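Local structure of natterin-like protein (Lethenteron camtschaticum, 6IUL) at residues Gly16-Asn22 against Leu125-Gly131; Gln31-Val37 against Ser63-Phe69; Trp40-Val45 against Ser133-Met138; Phe74-Leu80 against Ala91-Ser97. The protein probably recognises cell-surface sugars through a jacalin-like lectin domain and kills target cells as a pore-forming cytotoxin of the aerolysin type. One frame throughout, in Å; residues are numbered along the deposited sequence.

Contact 1. Residues Gly16-Asn22 against Leu125-Gly131; sequences GNAFSFN and LGVQGRG
Asn17 to Asn22 pair with Gly131 to Gly126 as antiparallel strands. Three hydrogen-bonded pairs, Asn17 with Gly131, Phe19 with Gly129 and Phe21 with Val127, each trade two backbone bonds. The straightest, at 176°, runs from Phe21 N to Val127 O over 2.9 Å.

The aromatic contact is made by Phe19. With CG tucked back over the main chain (chi1 62°), its ring leans across to the partner strand, and Gly129 CA lies 4.0 Å from the ring centroid, over one face. Glycine suits this place because the ring lies against bare backbone. Val127 CG2 meets the ring edge at Phe19 CE1, 4.0 Å away. Phe57 also stacks on the Phe19 ring.

On the opposite face of the sheet the bonds are polar. Ser20 OG donates to Gln128 OE1 at 2.7 Å, arriving above the plane of the amide carbonyl. The extended Arg130 reaches back along Ala18, whose CB lies over one face of the guanidinium, and NH2 bonds to Gly16 O at 3.2 Å. A water accepts from Arg130 NH2 and Ala18 N, two donors that cannot bond to each other.

The chemistry is thus two-sided: apolar packing toward the core, polar links on the more exposed face.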
# COMPACT_ATOMS: atom_id res chain seq x y z
N GLY A 16 -14.78 -1.57 -49.67
CA GLY A 16 -15.42 -2.01 -48.45
C GLY A 16 -16.19 -0.94 -47.75
O GLY A 16 -16.11 0.21 -48.14
N ASN A 17 -16.91 -1.32 -46.68
CA ASN A 17 -17.71 -0.42 -45.89
C ASN A 17 -16.98 -0.07 -44.60
O ASN A 17 -16.33 -0.94 -43.96
CB ASN A 17 -19.02 -1.12 -45.51
CG ASN A 17 -19.86 -1.45 -46.72
OD1 ASN A 17 -19.84 -0.71 -47.71
ND2 ASN A 17 -20.60 -2.54 -46.67
N ALA A 18 -17.13 1.19 -44.19
CA ALA A 18 -16.51 1.70 -42.97
C ALA A 18 -16.98 0.97 -41.74
O ALA A 18 -18.15 0.66 -41.61
CB ALA A 18 -16.75 3.23 -42.82
N PHE A 19 -16.03 0.69 -40.84
CA PHE A 19 -16.35 0.23 -39.48
C PHE A 19 -15.48 0.92 -38.48
O PHE A 19 -14.37 1.37 -38.82
CB PHE A 19 -16.24 -1.29 -39.36
CG PHE A 19 -14.84 -1.85 -39.63
CD1 PHE A 19 -13.90 -1.89 -38.62
CD2 PHE A 19 -14.47 -2.30 -40.89
CE1 PHE A 19 -12.63 -2.38 -38.85
CE2 PHE A 19 -13.21 -2.77 -41.15
CZ PHE A 19 -12.28 -2.84 -40.11
N SER A 20 -15.98 1.02 -37.26
CA SER A 20 -15.21 1.53 -36.13
C SER A 20 -15.64 0.82 -34.86
O SER A 20 -16.80 0.79 -34.55
CB SER A 20 -15.42 3.04 -35.96
OG SER A 20 -14.46 3.61 -35.06
N PHE A 21 -14.68 0.25 -34.14
CA PHE A 21 -14.95 -0.45 -32.91
C PHE A 21 -13.98 0.17 -31.92
O PHE A 21 -12.75 -0.08 -31.96
CB PHE A 21 -14.69 -1.96 -33.09
CG PHE A 21 -14.97 -2.80 -31.88
CD1 PHE A 21 -16.22 -2.80 -31.33
CD2 PHE A 21 -13.99 -3.57 -31.29
CE1 PHE A 21 -16.50 -3.54 -30.22
CE2 PHE A 21 -14.25 -4.31 -30.17
CZ PHE A 21 -15.51 -4.33 -29.65
N ASN A 22 -14.53 0.99 -31.03
CA ASN A 22 -13.73 1.93 -30.25
C ASN A 22 -14.21 1.98 -28.81
O ASN A 22 -15.37 2.22 -28.58
CB ASN A 22 -13.89 3.31 -30.89
CG ASN A 22 -13.00 4.37 -30.27
OD1 ASN A 22 -12.39 4.14 -29.24
ND2 ASN A 22 -12.90 5.54 -30.90
N LEU A 125 -7.40 1.29 -28.14
CA LEU A 125 -8.82 1.42 -27.85
C LEU A 125 -9.70 0.62 -28.81
O LEU A 125 -10.92 0.56 -28.61
CB LEU A 125 -9.27 2.87 -27.92
CG LEU A 125 -8.77 3.84 -26.83
CD1 LEU A 125 -9.05 5.26 -27.23
CD2 LEU A 125 -9.38 3.49 -25.49
N GLY A 126 -9.13 0.02 -29.84
CA GLY A 126 -9.92 -0.76 -30.79
C GLY A 126 -9.37 -0.60 -32.22
O GLY A 126 -8.16 -0.29 -32.42
N VAL A 127 -10.24 -0.77 -33.21
CA VAL A 127 -9.85 -0.72 -34.63
C VAL A 127 -10.80 0.08 -35.47
O VAL A 127 -11.92 0.32 -35.08
CB VAL A 127 -9.77 -2.12 -35.25
CG1 VAL A 127 -8.71 -2.94 -34.55
CG2 VAL A 127 -11.14 -2.80 -35.17
N GLN A 128 -10.35 0.49 -36.65
CA GLN A 128 -11.18 1.23 -37.55
C GLN A 128 -10.68 1.00 -38.94
O GLN A 128 -9.46 0.93 -39.18
CB GLN A 128 -11.11 2.74 -37.23
CG GLN A 128 -12.06 3.62 -38.06
CD GLN A 128 -12.26 5.02 -37.43
OE1 GLN A 128 -12.57 5.13 -36.25
NE2 GLN A 128 -12.07 6.07 -38.23
N GLY A 129 -11.60 0.87 -39.89
CA GLY A 129 -11.20 0.66 -41.25
C GLY A 129 -12.36 0.42 -42.20
O GLY A 129 -13.44 0.99 -42.02
N ARG A 130 -12.11 -0.38 -43.24
CA ARG A 130 -13.16 -0.74 -44.19
C ARG A 130 -13.06 -2.22 -44.53
O ARG A 130 -11.97 -2.75 -44.73
CB ARG A 130 -13.05 0.09 -45.48
CG ARG A 130 -13.38 1.55 -45.34
CD ARG A 130 -13.16 2.29 -46.66
NE ARG A 130 -13.66 3.66 -46.55
CZ ARG A 130 -14.96 3.99 -46.50
NH1 ARG A 130 -15.33 5.27 -46.40
NH2 ARG A 130 -15.93 3.04 -46.56
N GLY A 131 -14.21 -2.87 -44.55
CA GLY A 131 -14.30 -4.30 -44.79
C GLY A 131 -15.52 -4.69 -45.59
O GLY A 131 -16.56 -4.00 -45.59
O HOH W 1 -18.45 2.89 -45.92

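Contact 2. Residues Gln31-Val37 against Ser63-Phe69; sequences QKLSVSV and SAKEFEF
Gln31 and Glu68 run side by side in the same direction, and Gln31 NE2 donates to Glu68 OE1 at 3.0 Å. The bond is bent (135°) and uses the anti lone pair of the carboxylate oxygen. The fully extended Lys32, which pairs with Glu68, reaches diagonally to Glu66 and crosses it at a slant. Its NZ forms a salt bridge with Glu66 OE2 that is long at 3.4 Å, and the hydrogen bond within it is weak; Lys32 CE also packs on the carboxylate. Glu66 takes part because a chi1 of 56° swings its chain toward Lys32. The same lysine makes a cation-pi contact with Trp48.

Backbone bonds tie Leu33 to Phe67 and Val35 to Lys65 in both directions, and Phe69 N to Gln31 O. At the far end Ser63 OG replaces a main-chain carbonyl, accepting from Val37 N at 3.2 Å while also bonding to Asp61. A water donates to both Val35 O and Ser63 O, linking the two chains just before strand 65-68 begins.

Small residues fit the centre of the charged face, where Ser34 CB rests 3.8 Å from Glu66 CB. Leu33, Val35 and Phe67 point to the other face and pack on Phe102. Phe67 CE1 also stands over the centre of the Phe69 ring.

On its other side strand 30-37 has a classic beta bulge, Gln31 and Lys32 together opposing Trp48 of strand 42-49. Strand 65-68 is one of the two outermost strands, within the chain, of a four-stranded antiparallel sheet of the jacalin-like beta-prism.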
# COMPACT_ATOMS: atom_id res chain seq x y z
N GLN A 31 -8.28 -6.10 -25.36
CA GLN A 31 -7.92 -7.24 -24.53
C GLN A 31 -7.46 -8.43 -25.36
O GLN A 31 -6.51 -9.13 -24.98
CB GLN A 31 -9.10 -7.67 -23.64
CG GLN A 31 -8.68 -8.85 -22.76
CD GLN A 31 -9.55 -9.14 -21.57
OE1 GLN A 31 -10.51 -8.43 -21.26
NE2 GLN A 31 -9.26 -10.28 -20.94
N LYS A 32 -8.13 -8.65 -26.48
CA LYS A 32 -7.87 -9.80 -27.28
C LYS A 32 -8.17 -9.53 -28.76
O LYS A 32 -9.12 -8.86 -29.10
CB LYS A 32 -8.74 -10.95 -26.78
CG LYS A 32 -8.49 -12.32 -27.40
CD LYS A 32 -9.46 -13.35 -26.77
CE LYS A 32 -9.27 -14.73 -27.32
NZ LYS A 32 -10.04 -15.73 -26.51
N LEU A 33 -7.38 -10.15 -29.64
CA LEU A 33 -7.55 -10.04 -31.07
C LEU A 33 -7.41 -11.42 -31.71
O LEU A 33 -6.57 -12.22 -31.31
CB LEU A 33 -6.44 -9.19 -31.62
CG LEU A 33 -6.30 -9.03 -33.10
CD1 LEU A 33 -7.54 -8.33 -33.61
CD2 LEU A 33 -5.06 -8.24 -33.54
N SER A 34 -8.23 -11.68 -32.72
CA SER A 34 -8.12 -12.87 -33.51
C SER A 34 -8.23 -12.52 -35.00
O SER A 34 -9.09 -11.75 -35.39
CB SER A 34 -9.20 -13.87 -33.09
OG SER A 34 -9.13 -15.01 -33.90
N VAL A 35 -7.36 -13.11 -35.83
CA VAL A 35 -7.21 -12.74 -37.21
C VAL A 35 -7.26 -13.98 -38.11
O VAL A 35 -6.60 -15.01 -37.87
CB VAL A 35 -5.88 -12.01 -37.46
CG1 VAL A 35 -5.74 -11.59 -38.92
CG2 VAL A 35 -5.77 -10.76 -36.60
N SER A 36 -8.07 -13.87 -39.15
CA SER A 36 -8.14 -14.85 -40.20
C SER A 36 -7.44 -14.29 -41.44
O SER A 36 -7.61 -13.12 -41.79
CB SER A 36 -9.60 -15.21 -40.55
OG SER A 36 -10.20 -15.96 -39.48
N VAL A 37 -6.65 -15.14 -42.08
CA VAL A 37 -5.89 -14.76 -43.27
C VAL A 37 -6.27 -15.67 -44.47
O VAL A 37 -6.54 -16.83 -44.31
CB VAL A 37 -4.39 -14.82 -43.02
CG1 VAL A 37 -4.02 -13.87 -41.90
CG2 VAL A 37 -3.92 -16.24 -42.68
N SER A 63 -8.60 -20.80 -40.15
CA SER A 63 -7.24 -20.30 -40.06
C SER A 63 -7.00 -19.32 -38.94
O SER A 63 -5.91 -18.77 -38.86
CB SER A 63 -6.84 -19.60 -41.37
OG SER A 63 -7.28 -18.22 -41.44
N ALA A 64 -7.97 -19.06 -38.07
CA ALA A 64 -7.86 -17.91 -37.15
C ALA A 64 -6.79 -18.13 -36.07
O ALA A 64 -6.75 -19.19 -35.48
CB ALA A 64 -9.20 -17.62 -36.50
N LYS A 65 -5.95 -17.10 -35.81
CA LYS A 65 -4.98 -17.12 -34.73
C LYS A 65 -5.25 -15.94 -33.84
O LYS A 65 -5.59 -14.84 -34.31
CB LYS A 65 -3.55 -17.04 -35.26
CG LYS A 65 -3.07 -18.29 -36.01
CD LYS A 65 -3.59 -19.59 -35.39
CE LYS A 65 -3.09 -20.84 -36.12
NZ LYS A 65 -2.12 -21.50 -35.23
N GLU A 66 -5.08 -16.14 -32.54
CA GLU A 66 -5.45 -15.13 -31.58
C GLU A 66 -4.30 -14.76 -30.66
O GLU A 66 -3.33 -15.48 -30.57
CB GLU A 66 -6.67 -15.58 -30.78
CG GLU A 66 -6.54 -16.89 -30.06
CD GLU A 66 -7.80 -17.22 -29.24
OE1 GLU A 66 -8.91 -17.14 -29.80
OE2 GLU A 66 -7.67 -17.58 -28.04
N PHE A 67 -4.46 -13.62 -29.98
CA PHE A 67 -3.53 -13.10 -29.03
C PHE A 67 -4.31 -12.41 -27.93
O PHE A 67 -5.16 -11.53 -28.22
CB PHE A 67 -2.58 -12.08 -29.68
CG PHE A 67 -1.49 -11.59 -28.75
CD1 PHE A 67 -1.73 -10.53 -27.88
CD2 PHE A 67 -0.25 -12.24 -28.69
CE1 PHE A 67 -0.74 -10.08 -27.01
CE2 PHE A 67 0.74 -11.80 -27.82
CZ PHE A 67 0.51 -10.71 -26.99
N GLU A 68 -4.04 -12.77 -26.69
CA GLU A 68 -4.67 -12.12 -25.54
C GLU A 68 -3.63 -11.41 -24.71
O GLU A 68 -2.62 -12.00 -24.35
CB GLU A 68 -5.41 -13.14 -24.68
CG GLU A 68 -6.19 -12.43 -23.58
CD GLU A 68 -7.26 -13.30 -22.92
OE1 GLU A 68 -8.19 -12.75 -22.29
OE2 GLU A 68 -7.14 -14.52 -23.02
N PHE A 69 -3.90 -10.14 -24.41
CA PHE A 69 -3.01 -9.33 -23.63
C PHE A 69 -3.11 -9.67 -22.15
O PHE A 69 -4.21 -9.87 -21.64
CB PHE A 69 -3.34 -7.83 -23.82
CG PHE A 69 -2.85 -7.30 -25.14
CD1 PHE A 69 -3.57 -7.48 -26.28
CD2 PHE A 69 -1.65 -6.64 -25.23
CE1 PHE A 69 -3.11 -7.01 -27.52
CE2 PHE A 69 -1.20 -6.16 -26.44
CZ PHE A 69 -1.93 -6.36 -27.60
O HOH W 2 -4.68 -16.47 -39.18

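Contact 3. Residues Trp40-Val45 against Ser133-Met138; sequences WQVRGV and SDIDSM
Val42 and Ile135 form the tight part of this contact. Ile135 N donates to Val42 O at 3.1 Å, nearly straight at 163°, while Val42 CG1 lies 3.9 Å from Ile135 CG1 as the two branched chains slant across each other. Val42 presents CG1 because that methyl stands anti to its backbone N (chi1 169°). Gly44 suits its place too: Ile135 CG1 packs 3.9 Å from its bare CA. Further along the strands, Val45 and Met138 meet tip to tip, with Met138 CE 3.8 Å from Val45 CB; the long, unbranched chain lets the terminal methyl reach Val45. Leu89 touches Val42, Ile135 and Met138, so the side chains packed here are apolar.

The strands make no ladder. Their axes cross at 66°, and the single backbone bond joins strands of two different sheets, as expected where sheets converge near one end of a jacalin-like beta-prism. Both chains are kinked here: Arg43 and Gly44 form a classic bulge facing Ser36, and Asp136 and Ser137 form another facing Arg130.

The polar end is looser, though still buried at Gln41 and Asp134. Gln41 bends at chi2 and meets Asp134 at about a right angle, its NE2 making only weak bonds to the carboxylate, 3.2 Å to Asp134 OD2 and 3.4 Å to Asp134 OD1. The stronger partner of Asp134 is Arg88, through a salt bridge. Gln41 OE1 turns back to accept from Trp40 N at 2.8 Å, which fixes the amide's orientation. Toward solvent, Arg43 passes Asp134 with CD alone and forms its salt bridge with Asp61, while exposed Trp40 meets Trp109.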
# COMPACT_ATOMS: atom_id res chain seq x y z
N TRP A 40 -4.44 -13.88 -50.32
CA TRP A 40 -3.99 -12.56 -50.78
C TRP A 40 -4.60 -11.44 -49.91
O TRP A 40 -4.76 -10.29 -50.33
CB TRP A 40 -4.32 -12.34 -52.29
CG TRP A 40 -5.77 -12.67 -52.67
CD1 TRP A 40 -6.32 -13.94 -52.86
CD2 TRP A 40 -6.82 -11.74 -52.96
NE1 TRP A 40 -7.64 -13.83 -53.21
CE2 TRP A 40 -7.97 -12.50 -53.31
CE3 TRP A 40 -6.90 -10.35 -52.97
CZ2 TRP A 40 -9.22 -11.91 -53.60
CZ3 TRP A 40 -8.13 -9.74 -53.28
CH2 TRP A 40 -9.28 -10.53 -53.60
N GLN A 41 -4.93 -11.77 -48.67
CA GLN A 41 -5.57 -10.80 -47.80
C GLN A 41 -5.63 -11.26 -46.35
O GLN A 41 -5.47 -12.46 -46.06
CB GLN A 41 -7.00 -10.48 -48.29
CG GLN A 41 -8.00 -11.57 -48.00
CD GLN A 41 -8.04 -12.68 -49.07
OE1 GLN A 41 -7.04 -13.18 -49.50
NE2 GLN A 41 -9.20 -13.10 -49.39
N VAL A 42 -5.83 -10.28 -45.45
CA VAL A 42 -6.44 -10.56 -44.17
C VAL A 42 -7.94 -10.66 -44.42
O VAL A 42 -8.52 -9.72 -44.94
CB VAL A 42 -6.15 -9.43 -43.15
CG1 VAL A 42 -7.03 -9.60 -41.89
CG2 VAL A 42 -4.67 -9.41 -42.82
N ARG A 43 -8.54 -11.82 -44.09
CA ARG A 43 -9.94 -12.07 -44.34
C ARG A 43 -10.86 -11.44 -43.31
O ARG A 43 -11.96 -10.98 -43.63
CB ARG A 43 -10.20 -13.57 -44.37
CG ARG A 43 -9.83 -14.27 -45.67
CD ARG A 43 -11.20 -14.69 -46.26
NE ARG A 43 -11.54 -16.00 -45.74
CZ ARG A 43 -12.62 -16.73 -46.05
NH1 ARG A 43 -13.60 -16.29 -46.81
NH2 ARG A 43 -12.70 -17.97 -45.61
N GLY A 44 -10.41 -11.47 -42.06
CA GLY A 44 -11.29 -11.05 -40.99
C GLY A 44 -10.57 -10.85 -39.68
O GLY A 44 -9.48 -11.36 -39.45
N VAL A 45 -11.24 -10.12 -38.80
CA VAL A 45 -10.72 -9.84 -37.48
C VAL A 45 -11.87 -9.90 -36.48
O VAL A 45 -12.95 -9.41 -36.76
CB VAL A 45 -10.10 -8.42 -37.53
CG1 VAL A 45 -10.03 -7.81 -36.19
CG2 VAL A 45 -8.71 -8.47 -38.11
N SER A 133 -16.10 -8.62 -47.85
CA SER A 133 -15.81 -10.04 -47.70
C SER A 133 -14.51 -10.18 -46.90
O SER A 133 -14.41 -11.06 -46.05
CB SER A 133 -15.64 -10.72 -49.06
OG SER A 133 -16.91 -10.83 -49.67
N ASP A 134 -13.57 -9.26 -47.15
CA ASP A 134 -12.30 -9.24 -46.49
C ASP A 134 -12.09 -7.93 -45.69
O ASP A 134 -13.00 -7.08 -45.63
CB ASP A 134 -11.17 -9.36 -47.52
CG ASP A 134 -11.34 -10.51 -48.48
OD1 ASP A 134 -11.95 -11.54 -48.12
OD2 ASP A 134 -10.84 -10.33 -49.62
N ILE A 135 -10.89 -7.77 -45.11
CA ILE A 135 -10.49 -6.49 -44.58
C ILE A 135 -9.77 -5.66 -45.66
O ILE A 135 -8.58 -5.84 -45.95
CB ILE A 135 -9.60 -6.65 -43.34
CG1 ILE A 135 -10.27 -7.53 -42.27
CG2 ILE A 135 -9.21 -5.29 -42.80
CD1 ILE A 135 -11.57 -6.99 -41.75
N ASP A 136 -10.52 -4.76 -46.28
CA ASP A 136 -9.96 -3.87 -47.29
C ASP A 136 -8.90 -2.92 -46.74
O ASP A 136 -7.88 -2.68 -47.36
CB ASP A 136 -11.09 -3.05 -47.92
CG ASP A 136 -12.06 -3.91 -48.72
OD1 ASP A 136 -13.02 -4.43 -48.09
OD2 ASP A 136 -11.84 -4.01 -49.97
N SER A 137 -9.17 -2.39 -45.55
CA SER A 137 -8.21 -1.56 -44.86
C SER A 137 -8.48 -1.56 -43.37
O SER A 137 -9.60 -1.75 -42.92
CB SER A 137 -8.21 -0.15 -45.46
OG SER A 137 -9.47 0.43 -45.26
N MET A 138 -7.44 -1.37 -42.58
CA MET A 138 -7.64 -1.25 -41.13
C MET A 138 -6.48 -0.55 -40.47
O MET A 138 -5.34 -0.59 -40.98
CB MET A 138 -7.81 -2.61 -40.49
CG MET A 138 -8.56 -2.59 -39.17
SD MET A 138 -8.62 -4.17 -38.32
CE MET A 138 -9.91 -5.03 -39.16

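Contact 4. Residues Phe74-Leu80 against Ala91-Ser97; sequences FIKSLSL and AIKFITS
Phe74 and Ser97 both fold their side chains back over their own backbone (chi1 59° and 56°). These torsions bring the phenyl ring under Ser97 CB, which lies 3.5 Å from the ring centroid over its face, and aim Ser97 OG at Phe74 N, 3.0 Å away. Ser97 N returns a bond to Phe74 O at 2.7 Å. A serine suits this place because its CB can approach the ring face in a CH-pi contact, 12° off the normal, while the hydroxyl oxygen accepts from the backbone.

Next to this, Ile95 O takes two donors, Lys76 N at 2.9 Å and Ser77 N at 3.2 Å. This classic beta bulge shifts the register by one residue, and beyond it Ser77 pairs with Ile95 and Ser79 with Lys93 in the regular antiparallel manner. Lys76 lays its CE against Ile95 CG2 at 3.7 Å.

On the inner face, branched aliphatics suit the Phe94 ring because their delta methyls reach it from two directions, Ile75 CD1 over one face and Leu78 CD1 near the edge. Leu80 and Ile92 run alongside each other with Leu80 CD2 3.8 Å from Ile92 CG1.

The two strands are the arms of a hairpin. Strand 114-117 flanks 75-82 and strand 101-105 flanks 89-96; Phe140 and Phe142 of strand 135-155 pack against the inner face, and Ile171 of the second subunit touches Lys76.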
# COMPACT_ATOMS: atom_id res chain seq x y z
N PHE A 74 1.25 -3.71 -22.84
CA PHE A 74 0.85 -2.83 -23.91
C PHE A 74 1.65 -3.08 -25.18
O PHE A 74 2.50 -3.95 -25.20
CB PHE A 74 0.93 -1.35 -23.48
CG PHE A 74 2.28 -0.90 -23.05
CD1 PHE A 74 2.70 -1.06 -21.72
CD2 PHE A 74 3.14 -0.27 -23.95
CE1 PHE A 74 3.96 -0.63 -21.32
CE2 PHE A 74 4.41 0.20 -23.56
CZ PHE A 74 4.83 0.00 -22.23
N ILE A 75 1.38 -2.31 -26.24
CA ILE A 75 2.05 -2.51 -27.52
C ILE A 75 3.23 -1.58 -27.68
O ILE A 75 3.11 -0.37 -27.49
CB ILE A 75 1.07 -2.34 -28.69
CG1 ILE A 75 0.03 -3.45 -28.66
CG2 ILE A 75 1.81 -2.38 -30.00
CD1 ILE A 75 -1.08 -3.29 -29.69
N LYS A 76 4.40 -2.16 -27.97
CA LYS A 76 5.62 -1.41 -28.15
C LYS A 76 5.84 -0.98 -29.60
O LYS A 76 6.40 0.08 -29.91
CB LYS A 76 6.79 -2.27 -27.62
CG LYS A 76 8.16 -1.87 -28.07
CD LYS A 76 9.20 -2.71 -27.33
CE LYS A 76 9.22 -4.13 -27.86
NZ LYS A 76 10.41 -4.84 -27.37
N SER A 77 5.42 -1.83 -30.52
CA SER A 77 5.55 -1.52 -31.95
C SER A 77 4.48 -2.27 -32.73
O SER A 77 4.02 -3.31 -32.32
CB SER A 77 6.95 -1.90 -32.47
OG SER A 77 7.15 -3.29 -32.40
N LEU A 78 4.08 -1.70 -33.84
CA LEU A 78 3.09 -2.26 -34.73
C LEU A 78 3.48 -1.96 -36.17
O LEU A 78 3.85 -0.85 -36.47
CB LEU A 78 1.75 -1.63 -34.44
CG LEU A 78 0.62 -1.95 -35.46
CD1 LEU A 78 0.07 -3.31 -35.18
CD2 LEU A 78 -0.51 -0.94 -35.37
N SER A 79 3.35 -2.93 -37.04
CA SER A 79 3.50 -2.74 -38.47
C SER A 79 2.32 -3.31 -39.20
O SER A 79 1.79 -4.34 -38.83
CB SER A 79 4.75 -3.46 -38.95
OG SER A 79 5.89 -2.76 -38.50
N LEU A 80 1.91 -2.62 -40.24
CA LEU A 80 0.90 -3.08 -41.13
C LEU A 80 1.46 -3.12 -42.55
O LEU A 80 2.34 -2.31 -42.92
CB LEU A 80 -0.30 -2.16 -41.07
CG LEU A 80 -0.96 -2.02 -39.70
CD1 LEU A 80 -2.03 -0.95 -39.76
CD2 LEU A 80 -1.57 -3.33 -39.25
N ALA A 91 -1.14 -7.82 -43.90
CA ALA A 91 -0.54 -8.37 -42.71
C ALA A 91 -0.58 -7.41 -41.54
O ALA A 91 -0.59 -6.21 -41.72
CB ALA A 91 0.92 -8.74 -43.01
N ILE A 92 -0.56 -7.98 -40.34
CA ILE A 92 -0.45 -7.26 -39.09
C ILE A 92 0.66 -7.91 -38.26
O ILE A 92 0.70 -9.12 -38.08
CB ILE A 92 -1.74 -7.41 -38.28
CG1 ILE A 92 -2.92 -6.83 -39.05
CG2 ILE A 92 -1.61 -6.76 -36.90
CD1 ILE A 92 -4.27 -7.30 -38.53
N LYS A 93 1.57 -7.10 -37.74
CA LYS A 93 2.52 -7.55 -36.78
C LYS A 93 2.63 -6.57 -35.60
O LYS A 93 2.78 -5.38 -35.80
CB LYS A 93 3.89 -7.67 -37.44
CG LYS A 93 4.97 -8.13 -36.48
CD LYS A 93 6.26 -8.40 -37.22
CE LYS A 93 7.35 -8.82 -36.25
NZ LYS A 93 8.63 -9.02 -36.99
N PHE A 94 2.61 -7.10 -34.37
CA PHE A 94 3.00 -6.26 -33.24
C PHE A 94 3.85 -6.99 -32.26
O PHE A 94 3.85 -8.19 -32.22
CB PHE A 94 1.78 -5.60 -32.56
CG PHE A 94 0.77 -6.58 -32.00
CD1 PHE A 94 1.00 -7.18 -30.77
CD2 PHE A 94 -0.45 -6.79 -32.61
CE1 PHE A 94 0.05 -8.03 -30.17
CE2 PHE A 94 -1.40 -7.65 -32.05
CZ PHE A 94 -1.16 -8.28 -30.82
N ILE A 95 4.59 -6.20 -31.48
CA ILE A 95 5.39 -6.71 -30.40
C ILE A 95 4.98 -5.95 -29.15
O ILE A 95 4.83 -4.72 -29.18
CB ILE A 95 6.90 -6.49 -30.68
CG1 ILE A 95 7.31 -7.26 -31.94
CG2 ILE A 95 7.72 -7.05 -29.50
CD1 ILE A 95 8.66 -6.87 -32.48
N THR A 96 4.79 -6.67 -28.06
CA THR A 96 4.33 -6.05 -26.82
C THR A 96 5.45 -5.59 -25.92
O THR A 96 6.64 -5.86 -26.18
CB THR A 96 3.44 -6.97 -26.01
OG1 THR A 96 4.24 -7.97 -25.39
CG2 THR A 96 2.39 -7.62 -26.94
N SER A 97 5.05 -4.90 -24.85
CA SER A 97 5.97 -4.40 -23.84
C SER A 97 6.67 -5.54 -23.11
O SER A 97 7.70 -5.30 -22.49
CB SER A 97 5.21 -3.51 -22.82
OG SER A 97 4.15 -4.22 -22.26

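All four contacts belong to the jacalin-like lectin domain, and each of contacts 1, 2 and 4 pairs neighbouring strands within a different sheet. Contact 3 lies between sheets: it touches contact 1, where Phe19 CZ packs 3.4 Å from Met138 CE, contact 2, where Ser36 O lies 2.8 Å from Arg43 N (probable hydrogen bond), and contact 4, with Met138 O 3.5 Å from Leu80 CD1. Contacts 2 and 4 have centres 13 Å apart and meet through aromatic rings, Phe69 CZ to Phe94 CE1 being 3.7 Å. Contacts 1 and 4 do not touch, their nearest atoms about 7 Å apart. Together they enclose the prism's apolar core; no ligand marks a sugar site here.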